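Local atomic coordinates of sulfate adenylyltransferase (Allochromatium vinosum, PDB entry 4DNX), a protein that catalyses the transfer of the adenylyl group of ATP to sulfate, giving adenosine 5'-phosphosulfate and diphosphate. Residues P82-A94 with E147-G159. Numbering follows the deposited sequence.
Sequences PLLCLLESADAIA and ETFNSQGRTAISG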
ATOM      1  N   PRO A  82      -9.991  17.752  19.238  1.00 16.62           N
ATOM      2  CA  PRO A  82     -10.577  18.590  18.209  1.00 17.14           C
ATOM      3  C   PRO A  82      -9.875  18.303  16.902  1.00 17.63           C
ATOM      4  O   PRO A  82      -8.695  17.984  16.920  1.00 17.86           O
ATOM      5  CB  PRO A  82     -10.248  20.029  18.661  1.00 17.56           C
ATOM      6  CG  PRO A  82      -9.693  19.971  20.022  1.00 18.94           C
ATOM      7  CD  PRO A  82      -9.485  18.506  20.399  1.00 17.86           C
ATOM      8  N   LEU A  83     -10.603  18.368  15.781  1.00 16.06           N
ATOM      9  CA  LEU A  83      -9.996  18.301  14.466  1.00 15.62           C
ATOM     10  C   LEU A  83     -10.231  19.641  13.812  1.00 16.21           C
ATOM     11  O   LEU A  83     -11.310  19.883  13.272  1.00 16.68           O
ATOM     12  CB  LEU A  83     -10.669  17.231  13.601  1.00 16.69           C
ATOM     13  CG  LEU A  83     -10.420  15.765  13.938  1.00 18.41           C
ATOM     14  CD1 LEU A  83     -11.094  14.897  12.822  1.00 17.92           C
ATOM     15  CD2 LEU A  83      -8.922  15.439  14.083  1.00 16.94           C
ATOM     16  N   LEU A  84      -9.231  20.514  13.881  1.00 16.02           N
ATOM     17  CA  LEU A  84      -9.416  21.892  13.413  1.00 15.20           C
ATOM     18  C   LEU A  84      -8.584  22.183  12.170  1.00 15.53           C
ATOM     19  O   LEU A  84      -7.492  21.615  11.949  1.00 15.00           O
ATOM     20  CB  LEU A  84      -9.043  22.876  14.528  1.00 17.04           C
ATOM     21  CG  LEU A  84     -10.063  23.017  15.675  1.00 18.67           C
ATOM     22  CD1 LEU A  84      -9.437  23.722  16.844  1.00 21.11           C
ATOM     23  CD2 LEU A  84     -11.313  23.813  15.189  1.00 19.50           C
ATOM     24  N   CYS A  85      -9.119  23.070  11.333  1.00 14.35           N
ATOM     25  CA  CYS A  85      -8.334  23.667  10.230  1.00 13.79           C
ATOM     26  C   CYS A  85      -8.234  25.152  10.519  1.00 14.52           C
ATOM     27  O   CYS A  85      -9.140  25.944  10.186  1.00 16.63           O
ATOM     28  CB  CYS A  85      -9.034  23.449   8.874  1.00 14.23           C
ATOM     29  SG  CYS A  85      -8.028  24.121   7.535  1.00 17.41           S
ATOM     30  N   LEU A  86      -7.137  25.514  11.181  1.00 14.05           N
ATOM     31  CA  LEU A  86      -6.902  26.902  11.591  1.00 14.79           C
ATOM     32  C   LEU A  86      -5.978  27.565  10.589  1.00 14.70           C
ATOM     33  O   LEU A  86      -5.021  26.952  10.134  1.00 15.00           O
ATOM     34  CB  LEU A  86      -6.254  26.924  12.975  1.00 14.63           C
ATOM     35  CG  LEU A  86      -7.176  26.569  14.153  1.00 16.54           C
ATOM     36  CD1 LEU A  86      -6.371  26.383  15.435  1.00 18.17           C
ATOM     37  CD2 LEU A  86      -8.149  27.713  14.335  1.00 18.00           C
ATOM     38  N   LEU A  87      -6.258  28.829  10.289  1.00 15.03           N
ATOM     39  CA  LEU A  87      -5.541  29.613   9.260  1.00 15.48           C
ATOM     40  C   LEU A  87      -5.269  31.009   9.840  1.00 15.90           C
ATOM     41  O   LEU A  87      -6.027  31.510  10.678  1.00 15.63           O
ATOM     42  CB  LEU A  87      -6.417  29.768   8.035  1.00 16.05           C
ATOM     43  CG  LEU A  87      -6.897  28.479   7.309  1.00 16.86           C
ATOM     44  CD1 LEU A  87      -7.853  28.953   6.212  1.00 19.01           C
ATOM     45  CD2 LEU A  87      -5.713  27.702   6.742  1.00 17.58           C
ATOM     46  N   GLU A  88      -4.234  31.673   9.326  1.00 17.73           N
ATOM     47  CA  GLU A  88      -3.978  33.044   9.695  1.00 19.97           C
ATOM     48  C   GLU A  88      -5.143  33.952   9.224  1.00 22.91           C
ATOM     49  O   GLU A  88      -5.582  34.878   9.931  1.00 23.00           O
ATOM     50  CB  GLU A  88      -2.654  33.459   9.054  1.00 22.45           C
ATOM     51  CG  GLU A  88      -2.238  34.874   9.379  1.00 26.24           C
ATOM     52  CD  GLU A  88      -2.169  35.117  10.873  1.00 31.21           C
ATOM     53  OE1 GLU A  88      -1.705  34.204  11.601  1.00 35.19           O
ATOM     54  OE2 GLU A  88      -2.595  36.216  11.314  1.00 34.73           O
ATOM     55  N   SER A  89      -5.667  33.660   8.038  1.00 25.13           N
ATOM     56  CA  SER A  89      -6.762  34.454   7.475  1.00 28.57           C
ATOM     57  C   SER A  89      -7.595  33.637   6.476  1.00 28.79           C
ATOM     58  O   SER A  89      -7.065  32.763   5.807  1.00 29.83           O
ATOM     59  CB  SER A  89      -6.177  35.690   6.776  1.00 34.15           C
ATOM     60  OG  SER A  89      -7.163  36.328   5.998  1.00 34.46           O
ATOM     61  N   ALA A  90      -8.883  33.948   6.358  1.00 30.17           N
ATOM     62  CA  ALA A  90      -9.729  33.312   5.340  1.00 31.38           C
ATOM     63  C   ALA A  90      -9.970  34.233   4.128  1.00 32.94           C
ATOM     64  O   ALA A  90     -10.890  33.983   3.337  1.00 29.47           O
ATOM     65  CB  ALA A  90     -11.055  32.854   5.957  1.00 33.39           C
ATOM     66  N   ASP A  91      -9.149  35.281   3.979  1.00 34.95           N
ATOM     67  CA  ASP A  91      -9.316  36.252   2.865  1.00 41.51           C
ATOM     68  C   ASP A  91      -9.274  35.653   1.449  1.00 38.80           C
ATOM     69  O   ASP A  91     -10.083  36.030   0.601  1.00 41.39           O
ATOM     70  CB  ASP A  91      -8.311  37.417   2.963  1.00 48.25           C
ATOM     71  CG  ASP A  91      -8.578  38.330   4.158  1.00 57.79           C
ATOM     72  OD1 ASP A  91      -9.737  38.377   4.634  1.00 57.68           O
ATOM     73  OD2 ASP A  91      -7.620  38.996   4.632  1.00 62.54           O
ATOM     74  N   ALA A  92      -8.350  34.729   1.199  1.00 38.20           N
ATOM     75  CA  ALA A  92      -8.256  34.075  -0.114  1.00 37.23           C
ATOM     76  C   ALA A  92      -9.509  33.272  -0.498  1.00 35.62           C
ATOM     77  O   ALA A  92      -9.775  33.067  -1.667  1.00 35.59           O
ATOM     78  CB  ALA A  92      -7.014  33.187  -0.190  1.00 39.63           C
ATOM     79  N   ILE A  93     -10.283  32.825   0.482  1.00 32.18           N
ATOM     80  CA  ILE A  93     -11.477  32.030   0.193  1.00 31.78           C
ATOM     81  C   ILE A  93     -12.773  32.714   0.660  1.00 35.29           C
ATOM     82  O   ILE A  93     -13.815  32.053   0.843  1.00 34.54           O
ATOM     83  CB  ILE A  93     -11.364  30.634   0.834  1.00 30.29           C
ATOM     84  CG1 ILE A  93     -11.144  30.759   2.342  1.00 29.59           C
ATOM     85  CG2 ILE A  93     -10.252  29.825   0.141  1.00 28.66           C
ATOM     86  CD1 ILE A  93     -11.304  29.427   3.121  1.00 30.03           C
ATOM     87  N   ALA A  94     -12.704  34.033   0.841  1.00 36.23           N
ATOM     88  CA  ALA A  94     -13.851  34.816   1.303  1.00 37.37           C
ATOM     89  C   ALA A  94     -15.059  34.598   0.391  1.00 36.44           C
ATOM     90  O   ALA A  94     -14.995  34.835  -0.822  1.00 33.41           O
ATOM     91  CB  ALA A  94     -13.490  36.306   1.384  1.00 36.23           C
ATOM     92  N   GLU A 147       2.606  24.517  21.684  1.00 18.29           N
ATOM     93  CA  GLU A 147       3.212  25.562  20.824  1.00 19.60           C
ATOM     94  C   GLU A 147       2.670  25.427  19.399  1.00 18.00           C
ATOM     95  O   GLU A 147       2.241  26.412  18.807  1.00 19.13           O
ATOM     96  CB  GLU A 147       4.735  25.480  20.828  1.00 22.63           C
ATOM     97  CG  GLU A 147       5.428  26.608  20.036  1.00 28.75           C
ATOM     98  CD  GLU A 147       6.940  26.426  19.982  1.00 37.83           C
ATOM     99  OE1 GLU A 147       7.669  27.228  20.606  1.00 48.68           O
ATOM    100  OE2 GLU A 147       7.412  25.456  19.331  1.00 45.65           O
ATOM    101  N   THR A 148       2.658  24.214  18.857  1.00 17.43           N
ATOM    102  CA  THR A 148       2.124  23.983  17.507  1.00 16.80           C
ATOM    103  C   THR A 148       0.671  24.394  17.402  1.00 17.62           C
ATOM    104  O   THR A 148       0.264  25.070  16.447  1.00 17.38           O
ATOM    105  CB  THR A 148       2.306  22.470  17.103  1.00 16.70           C
ATOM    106  OG1 THR A 148       3.714  22.206  17.018  1.00 17.96           O
ATOM    107  CG2 THR A 148       1.595  22.129  15.769  1.00 16.87           C
ATOM    108  N   PHE A 149      -0.137  23.987  18.390  1.00 16.09           N
ATOM    109  CA  PHE A 149      -1.585  24.228  18.315  1.00 16.47           C
ATOM    110  C   PHE A 149      -1.848  25.732  18.261  1.00 17.63           C
ATOM    111  O   PHE A 149      -2.731  26.193  17.527  1.00 17.63           O
ATOM    112  CB  PHE A 149      -2.278  23.592  19.558  1.00 17.10           C
ATOM    113  CG  PHE A 149      -3.797  23.716  19.570  1.00 17.49           C
ATOM    114  CD1 PHE A 149      -4.563  23.123  18.561  1.00 17.98           C
ATOM    115  CD2 PHE A 149      -4.446  24.440  20.577  1.00 19.49           C
ATOM    116  CE1 PHE A 149      -5.988  23.240  18.567  1.00 19.43           C
ATOM    117  CE2 PHE A 149      -5.852  24.565  20.601  1.00 20.89           C
ATOM    118  CZ  PHE A 149      -6.609  23.945  19.587  1.00 19.42           C
ATOM    119  N   ASN A 150      -1.057  26.476  19.021  1.00 17.67           N
ATOM    120  CA  ASN A 150      -1.264  27.908  19.167  1.00 18.21           C
ATOM    121  C   ASN A 150      -0.507  28.728  18.126  1.00 19.11           C
ATOM    122  O   ASN A 150      -0.486  29.975  18.200  1.00 20.28           O
ATOM    123  CB  ASN A 150      -0.871  28.341  20.589  1.00 20.36           C
ATOM    124  CG  ASN A 150      -1.946  27.984  21.598  1.00 20.94           C
ATOM    125  OD1 ASN A 150      -2.907  28.726  21.782  1.00 22.41           O
ATOM    126  ND2 ASN A 150      -1.809  26.825  22.227  1.00 21.08           N
ATOM    127  N   SER A 151       0.084  28.044  17.151  1.00 17.91           N
ATOM    128  CA  SER A 151       0.948  28.691  16.149  1.00 18.69           C
ATOM    129  C   SER A 151       0.400  28.591  14.744  1.00 17.58           C
ATOM    130  O   SER A 151       1.169  28.717  13.790  1.00 18.31           O
ATOM    131  CB  SER A 151       2.362  28.097  16.184  1.00 20.14           C
ATOM    132  OG  SER A 151       3.049  28.661  17.284  1.00 24.30           O
ATOM    133  N   GLN A 152      -0.916  28.431  14.622  1.00 16.56           N
ATOM    134  CA  GLN A 152      -1.530  28.157  13.332  1.00 16.35           C
ATOM    135  C   GLN A 152      -2.427  29.271  12.828  1.00 16.58           C
ATOM    136  O   GLN A 152      -2.926  29.190  11.690  1.00 18.71           O
ATOM    137  CB  GLN A 152      -2.393  26.902  13.403  1.00 16.11           C
ATOM    138  CG  GLN A 152      -1.634  25.622  13.822  1.00 16.80           C
ATOM    139  CD  GLN A 152      -2.599  24.470  13.968  1.00 18.43           C
ATOM    140  OE1 GLN A 152      -2.865  23.768  13.001  1.00 19.65           O
ATOM    141  NE2 GLN A 152      -3.226  24.341  15.148  1.00 19.16           N
ATOM    142  N   GLY A 153      -2.668  30.266  13.655  1.00 17.08           N
ATOM    143  CA  GLY A 153      -3.649  31.293  13.367  1.00 17.44           C
ATOM    144  C   GLY A 153      -4.941  31.015  14.115  1.00 17.81           C
ATOM    145  O   GLY A 153      -5.068  29.958  14.786  1.00 18.63           O
ATOM    146  N   ARG A 154      -5.916  31.912  13.954  1.00 18.51           N
ATOM    147  CA  ARG A 154      -7.145  31.911  14.761  0.70 19.85           C
ATOM    148  C   ARG A 154      -8.440  31.879  13.945  1.00 19.60           C
ATOM    149  O   ARG A 154      -9.533  32.057  14.500  1.00 21.70           O
ATOM    150  CB  ARG A 154      -7.170  33.149  15.690  0.70 21.66           C
ATOM    151  CG  ARG A 154      -6.015  33.206  16.686  0.70 23.50           C
ATOM    152  CD  ARG A 154      -5.954  31.950  17.562  0.70 24.52           C
ATOM    153  NE  ARG A 154      -5.228  32.238  18.802  0.70 28.87           N
ATOM    154  CZ  ARG A 154      -5.598  33.109  19.744  0.70 28.00           C
ATOM    155  NH1 ARG A 154      -6.743  33.817  19.652  0.70 28.14           N
ATOM    156  NH2 ARG A 154      -4.809  33.256  20.790  0.70 28.50           N
ATOM    157  N   THR A 155      -8.340  31.656  12.625  1.00 18.33           N
ATOM    158  CA  THR A 155      -9.528  31.514  11.791  1.00 18.14           C
ATOM    159  C   THR A 155      -9.783  30.031  11.537  1.00 17.31           C
ATOM    160  O   THR A 155      -8.992  29.366  10.884  1.00 17.18           O
ATOM    161  CB  THR A 155      -9.367  32.262  10.444  1.00 18.66           C
ATOM    162  OG1 THR A 155      -9.156  33.662  10.695  1.00 22.00           O
ATOM    163  CG2 THR A 155     -10.634  32.129   9.584  1.00 19.55           C
ATOM    164  N   ALA A 156     -10.908  29.524  12.047  1.00 16.52           N
ATOM    165  CA  ALA A 156     -11.257  28.108  11.870  1.00 15.77           C
ATOM    166  C   ALA A 156     -12.225  27.955  10.703  1.00 16.65           C
ATOM    167  O   ALA A 156     -13.267  28.640  10.663  1.00 18.62           O
ATOM    168  CB  ALA A 156     -11.900  27.590  13.144  1.00 16.93           C
ATOM    169  N   ILE A 157     -11.882  27.096   9.742  1.00 15.90           N
ATOM    170  CA  ILE A 157     -12.806  26.783   8.640  1.00 16.01           C
ATOM    171  C   ILE A 157     -13.293  25.357   8.852  1.00 14.87           C
ATOM    172  O   ILE A 157     -12.497  24.447   9.216  1.00 13.85           O
ATOM    173  CB  ILE A 157     -12.160  27.022   7.259  1.00 16.84           C
ATOM    174  CG1 ILE A 157     -10.938  26.135   7.054  1.00 18.39           C
ATOM    175  CG2 ILE A 157     -11.720  28.507   7.174  1.00 19.97           C
ATOM    176  CD1 ILE A 157     -10.429  26.141   5.576  1.00 19.95           C
ATOM    177  N   SER A 158     -14.594  25.162   8.671  1.00 14.15           N
ATOM    178  CA  SER A 158     -15.197  23.860   9.020  1.00 13.96           C
ATOM    179  C   SER A 158     -16.116  23.374   7.916  1.00 14.43           C
ATOM    180  O   SER A 158     -16.601  24.181   7.096  1.00 15.78           O
ATOM    181  CB  SER A 158     -15.971  23.930  10.354  1.00 14.94           C
ATOM    182  OG  SER A 158     -16.926  24.991  10.352  1.00 16.65           O
ATOM    183  N   GLY A 159     -16.308  22.055   7.883  1.00 14.52           N
ATOM    184  CA  GLY A 159     -17.128  21.432   6.828  1.00 15.43           C
ATOM    185  C   GLY A 159     -16.535  20.126   6.340  1.00 14.04           C
ATOM    186  O   GLY A 159     -15.354  19.798   6.658  1.00 14.59           O
TER
HETATM  187  O   HOH W   1      -5.294  23.256  11.976  1.00 18.66           O
HETATM  188  O   HOH W   2     -11.854  23.867  11.779  1.00 17.15           O
HETATM  189  O   HOH W   3      -5.739  34.420  12.698  1.00 30.28           O
HETATM  190  O   HOH W   4      -7.938  35.271  12.323  1.00 36.59           O
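L87 and T155 form the hydrogen-bonded pair of a short antiparallel bridge in the PUA-like domain, where strand 86-87 lies along strand 155-163. T155 N donates to L87 O at 3.0 Å, L87 N returns a bond to T155 O, and I157 N to C85 O extends the pairing. A classic beta bulge sets R154 and T155 together opposite the single residue L87. On the face carrying L87 and T155, I157 is the main apolar piece. Its CG1 stands between its own backbone N and carbonyl carbon (chi1 61°), which sets CG1 3.6 Å from C85 SG and turns CD1 onto L87 CD1 at 3.9 Å; the two side chains meet at about a right angle, and I93 CD1 comes up to CG2. A serine in place of I157 would probably cost C85 SG and L87 CD1 the carbons they pack on and open a gap beside I93 CD1. On the face of L86 and A156, L86 CD2 packs on A156 CB, while L86 CD1 lies 3.8 Å from Q152 NE2, the side chains of L86 and Q152 crossing nearly perpendicular. That amide is fixed: NE2 bonds F149 O almost straight (173°) and also Q39 OE1, while OE1 accepts a hydrogen bond from S37 OG. L84 CD1 meets the F149 ring at its edge, near CE1 and CZ. A water ties this side together, donating to L84 O and to Q152 OE1 and accepting from L86 N at 3.0 Å.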